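Local coordinates for protein L-threonine 3-dehydrogenase (Clostridioides difficile, PDB 7OL1) that probably catalyses the NAD-dependent oxidation of L-threonine at its 3-hydroxyl, at residues 123-137 against 177-190. Numbering follows the deposited sequence.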
# COMPACT_ATOMS: atom_id res chain seq x y z
N LEU A 123 -12.97 8.43 3.59
CA LEU A 123 -13.16 7.26 4.49
C LEU A 123 -13.56 7.82 5.85
O LEU A 123 -14.47 7.27 6.48
CB LEU A 123 -11.89 6.40 4.55
CG LEU A 123 -11.67 5.50 3.33
CD1 LEU A 123 -10.27 4.93 3.32
CD2 LEU A 123 -12.69 4.37 3.28
N GLU A 124 -12.91 8.91 6.26
CA GLU A 124 -13.14 9.54 7.59
C GLU A 124 -14.57 10.09 7.58
O GLU A 124 -15.26 9.97 8.64
CB GLU A 124 -12.04 10.57 7.89
CG GLU A 124 -10.79 9.96 8.50
CD GLU A 124 -10.94 9.52 9.95
OE1 GLU A 124 -10.44 8.41 10.32
OE2 GLU A 124 -11.57 10.30 10.71
N ILE A 125 -15.04 10.61 6.44
CA ILE A 125 -16.44 11.09 6.31
C ILE A 125 -17.38 9.89 6.47
O ILE A 125 -18.30 9.97 7.30
CB ILE A 125 -16.64 11.82 4.98
CG1 ILE A 125 -15.96 13.18 4.99
CG2 ILE A 125 -18.12 11.94 4.67
CD1 ILE A 125 -15.78 13.80 3.63
N ALA A 126 -17.14 8.80 5.73
CA ALA A 126 -17.99 7.59 5.74
C ALA A 126 -18.00 6.98 7.15
O ALA A 126 -19.08 6.58 7.62
CB ALA A 126 -17.48 6.62 4.73
N LYS A 127 -16.86 6.96 7.82
CA LYS A 127 -16.76 6.52 9.23
C LYS A 127 -17.74 7.34 10.08
O LYS A 127 -18.37 6.74 10.96
CB LYS A 127 -15.32 6.68 9.76
CG LYS A 127 -15.08 6.15 11.17
CD LYS A 127 -13.72 6.50 11.76
CE LYS A 127 -13.68 6.34 13.26
NZ LYS A 127 -12.32 6.43 13.83
N GLU A 128 -17.84 8.65 9.84
CA GLU A 128 -18.58 9.59 10.73
C GLU A 128 -20.07 9.51 10.42
O GLU A 128 -20.84 9.62 11.36
CB GLU A 128 -18.07 11.03 10.60
CG GLU A 128 -18.46 11.92 11.77
CD GLU A 128 -17.85 13.32 11.78
OE1 GLU A 128 -16.72 13.51 11.25
OE2 GLU A 128 -18.52 14.22 12.31
N LEU A 129 -20.45 9.29 9.17
CA LEU A 129 -21.86 9.38 8.69
C LEU A 129 -22.51 8.00 8.48
O LEU A 129 -23.68 8.00 8.08
CB LEU A 129 -21.86 10.12 7.35
CG LEU A 129 -21.35 11.55 7.39
CD1 LEU A 129 -21.84 12.31 6.16
CD2 LEU A 129 -21.76 12.26 8.68
N ASP A 130 -21.80 6.88 8.63
CA ASP A 130 -22.34 5.54 8.27
C ASP A 130 -22.70 5.49 6.78
O ASP A 130 -23.78 4.99 6.44
CB ASP A 130 -23.56 5.19 9.12
CG ASP A 130 -23.29 4.02 10.02
OD1 ASP A 130 -22.69 4.24 11.10
OD2 ASP A 130 -23.64 2.89 9.61
N CYS A 131 -21.82 5.97 5.92
CA CYS A 131 -22.02 5.86 4.46
C CYS A 131 -21.49 4.53 3.97
O CYS A 131 -20.58 3.96 4.61
CB CYS A 131 -21.25 6.91 3.67
SG CYS A 131 -22.01 8.53 3.88
N LYS A 132 -22.10 4.11 2.88
CA LYS A 132 -21.58 3.15 1.90
C LYS A 132 -20.48 3.90 1.17
O LYS A 132 -20.72 5.06 0.78
CB LYS A 132 -22.72 2.68 1.00
CG LYS A 132 -23.82 1.92 1.74
CD LYS A 132 -24.80 1.24 0.83
CE LYS A 132 -26.12 1.98 0.73
NZ LYS A 132 -26.97 1.72 1.91
N PHE A 133 -19.33 3.27 1.01
CA PHE A 133 -18.13 3.89 0.41
C PHE A 133 -17.54 2.95 -0.65
O PHE A 133 -16.88 1.94 -0.35
CB PHE A 133 -17.15 4.30 1.52
CG PHE A 133 -16.12 5.27 1.00
CD1 PHE A 133 -16.37 6.62 0.97
CD2 PHE A 133 -14.93 4.82 0.43
CE1 PHE A 133 -15.45 7.51 0.45
CE2 PHE A 133 -14.02 5.70 -0.10
CZ PHE A 133 -14.28 7.05 -0.10
N PHE A 134 -17.77 3.30 -1.91
CA PHE A 134 -17.23 2.61 -3.09
C PHE A 134 -16.03 3.38 -3.65
O PHE A 134 -16.21 4.48 -4.06
CB PHE A 134 -18.31 2.46 -4.14
CG PHE A 134 -17.87 1.66 -5.33
CD1 PHE A 134 -17.15 2.26 -6.36
CD2 PHE A 134 -18.13 0.31 -5.40
CE1 PHE A 134 -16.74 1.53 -7.46
CE2 PHE A 134 -17.72 -0.43 -6.50
CZ PHE A 134 -17.03 0.19 -7.52
N THR A 135 -14.87 2.73 -3.71
CA THR A 135 -13.64 3.18 -4.40
C THR A 135 -13.28 2.19 -5.50
O THR A 135 -13.09 1.02 -5.25
CB THR A 135 -12.45 3.16 -3.44
OG1 THR A 135 -12.94 3.38 -2.11
CG2 THR A 135 -11.37 4.12 -3.87
N PRO A 136 -13.13 2.63 -6.76
CA PRO A 136 -12.63 1.77 -7.80
C PRO A 136 -11.12 1.63 -7.66
O PRO A 136 -10.52 2.54 -7.18
CB PRO A 136 -12.96 2.51 -9.09
CG PRO A 136 -13.01 3.97 -8.70
CD PRO A 136 -13.40 4.00 -7.23
N SER A 137 -10.61 0.44 -8.00
CA SER A 137 -9.18 0.06 -8.09
C SER A 137 -8.93 -0.36 -9.53
O SER A 137 -9.77 -0.01 -10.35
CB SER A 137 -8.85 -1.03 -7.11
OG SER A 137 -7.45 -1.22 -7.05
N TYR A 177 -10.64 0.28 7.12
CA TYR A 177 -11.75 1.11 7.66
C TYR A 177 -12.91 0.15 7.96
O TYR A 177 -13.62 0.35 8.98
CB TYR A 177 -12.04 2.33 6.76
CG TYR A 177 -11.25 3.55 7.17
CD1 TYR A 177 -9.92 3.72 6.82
CD2 TYR A 177 -11.81 4.50 8.02
CE1 TYR A 177 -9.18 4.81 7.26
CE2 TYR A 177 -11.09 5.60 8.46
CZ TYR A 177 -9.77 5.75 8.08
OH TYR A 177 -9.09 6.84 8.52
N HIS A 178 -13.05 -0.92 7.16
CA HIS A 178 -14.06 -1.98 7.43
C HIS A 178 -13.64 -2.84 8.63
O HIS A 178 -14.45 -3.01 9.57
CB HIS A 178 -14.30 -2.87 6.22
CG HIS A 178 -15.26 -3.95 6.54
ND1 HIS A 178 -16.61 -3.69 6.75
CD2 HIS A 178 -15.07 -5.27 6.78
CE1 HIS A 178 -17.21 -4.80 7.07
NE2 HIS A 178 -16.29 -5.78 7.11
N SER A 179 -12.43 -3.38 8.64
CA SER A 179 -12.01 -4.37 9.67
C SER A 179 -12.00 -3.70 11.04
O SER A 179 -12.24 -4.38 12.03
CB SER A 179 -10.70 -5.05 9.30
OG SER A 179 -9.54 -4.25 9.52
N LYS A 180 -11.75 -2.40 11.10
CA LYS A 180 -11.40 -1.72 12.36
C LYS A 180 -12.59 -0.88 12.82
O LYS A 180 -12.75 -0.84 14.03
CB LYS A 180 -10.16 -0.83 12.17
CG LYS A 180 -9.80 0.04 13.37
CD LYS A 180 -9.01 -0.69 14.44
CE LYS A 180 -8.72 0.14 15.67
NZ LYS A 180 -7.55 -0.37 16.41
N PHE A 181 -13.33 -0.22 11.91
CA PHE A 181 -14.39 0.78 12.26
C PHE A 181 -15.77 0.37 11.75
O PHE A 181 -16.75 1.06 12.05
CB PHE A 181 -14.07 2.17 11.68
CG PHE A 181 -12.80 2.75 12.24
CD1 PHE A 181 -12.61 2.82 13.61
CD2 PHE A 181 -11.78 3.16 11.41
CE1 PHE A 181 -11.42 3.30 14.13
CE2 PHE A 181 -10.59 3.64 11.93
CZ PHE A 181 -10.42 3.72 13.29
N GLY A 182 -15.84 -0.69 10.94
CA GLY A 182 -17.11 -1.20 10.41
C GLY A 182 -17.66 -0.34 9.28
O GLY A 182 -18.86 -0.51 8.97
N VAL A 183 -16.84 0.48 8.62
CA VAL A 183 -17.33 1.28 7.46
C VAL A 183 -17.68 0.31 6.32
O VAL A 183 -16.87 -0.60 6.06
CB VAL A 183 -16.26 2.30 7.02
CG1 VAL A 183 -16.77 3.18 5.89
CG2 VAL A 183 -15.77 3.15 8.19
N ASP A 184 -18.81 0.50 5.64
CA ASP A 184 -19.18 -0.36 4.48
C ASP A 184 -18.35 0.12 3.28
O ASP A 184 -18.92 0.73 2.35
CB ASP A 184 -20.70 -0.51 4.25
CG ASP A 184 -21.07 -1.42 3.07
OD1 ASP A 184 -20.35 -2.42 2.86
OD2 ASP A 184 -22.02 -1.07 2.30
N THR A 185 -17.08 -0.30 3.23
CA THR A 185 -16.21 -0.13 2.04
C THR A 185 -16.25 -1.35 1.10
O THR A 185 -16.31 -2.53 1.57
CB THR A 185 -14.79 0.22 2.50
OG1 THR A 185 -14.13 -0.96 2.98
CG2 THR A 185 -14.83 1.28 3.58
N ARG A 186 -16.18 -1.08 -0.21
CA ARG A 186 -16.24 -2.07 -1.29
C ARG A 186 -15.66 -1.50 -2.58
O ARG A 186 -15.74 -0.28 -2.77
CB ARG A 186 -17.69 -2.43 -1.63
CG ARG A 186 -18.46 -3.02 -0.45
CD ARG A 186 -19.88 -3.29 -0.88
NE ARG A 186 -20.71 -3.54 0.29
CZ ARG A 186 -21.87 -4.21 0.27
NH1 ARG A 186 -22.39 -4.70 -0.86
NH2 ARG A 186 -22.51 -4.38 1.40
N GLY A 187 -15.19 -2.36 -3.50
CA GLY A 187 -14.67 -1.85 -4.78
C GLY A 187 -14.38 -2.93 -5.78
O GLY A 187 -14.41 -4.10 -5.43
N VAL A 188 -14.04 -2.53 -6.99
CA VAL A 188 -13.72 -3.48 -8.08
C VAL A 188 -12.42 -3.02 -8.70
O VAL A 188 -12.15 -1.83 -8.64
CB VAL A 188 -14.85 -3.54 -9.11
CG1 VAL A 188 -16.15 -4.03 -8.48
CG2 VAL A 188 -15.04 -2.21 -9.81
N ARG A 189 -11.63 -3.96 -9.21
CA ARG A 189 -10.47 -3.70 -10.08
C ARG A 189 -10.98 -3.71 -11.51
O ARG A 189 -11.14 -4.78 -12.09
CB ARG A 189 -9.36 -4.72 -9.83
CG ARG A 189 -9.06 -4.98 -8.36
CD ARG A 189 -7.74 -5.74 -8.23
NE ARG A 189 -7.35 -5.92 -6.85
CZ ARG A 189 -7.40 -7.06 -6.17
NH1 ARG A 189 -7.81 -8.18 -6.74
NH2 ARG A 189 -6.98 -7.06 -4.91
N PHE A 190 -11.25 -2.55 -12.06
CA PHE A 190 -11.61 -2.39 -13.48
C PHE A 190 -10.41 -2.73 -14.36
O PHE A 190 -9.26 -2.33 -14.12
CB PHE A 190 -12.10 -0.97 -13.79
CG PHE A 190 -13.43 -0.66 -13.19
CD1 PHE A 190 -14.57 -1.32 -13.61
CD2 PHE A 190 -13.55 0.28 -12.18
CE1 PHE A 190 -15.80 -1.04 -13.04
CE2 PHE A 190 -14.79 0.56 -11.61
CZ PHE A 190 -15.91 -0.09 -12.05
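Y177 lies with one ring face against L123, whose CB stands 3.8 Å from the ring centroid, a centred CH-pi contact. At the ring's edge its hydroxyl donates to E124: OH to OE1 is 2.7 Å, in the ring plane and on the anti lone pair, with carboxylate and ring planes nearly perpendicular (79°). One turn on, K127 has CG anti to the backbone N (chi1 -175°) and an extended chain, which lays its CE and NZ over F181; NZ is 3.5 Å from that ring's centroid, a cation-pi contact over the face. V183 fills the angle between helix and strand, its CG1 meeting A126 CB at 3.7 Å while CG2 rests on K127.

Beyond the helix ends, strands 132-134 and 184-186 run parallel, axes 17° apart. F133 N donates to D184 O (2.9 Å) and F133 O accepts from R186 N, the alternation expected of parallel pairing. T135 N still donates to R186 O; the ladder then lapses, T135 O and V188 N standing 4.1 Å apart, and resumes at S137, whose N reaches V188 O at 2.8 Å and whose OG bonds E171. Strands 132-138 and 184-194, joined through helix 162-181, form a beta-alpha-beta crossover, with 92-95 the next parallel strand, as in the Rossmann-type fold of extended short-chain dehydrogenases.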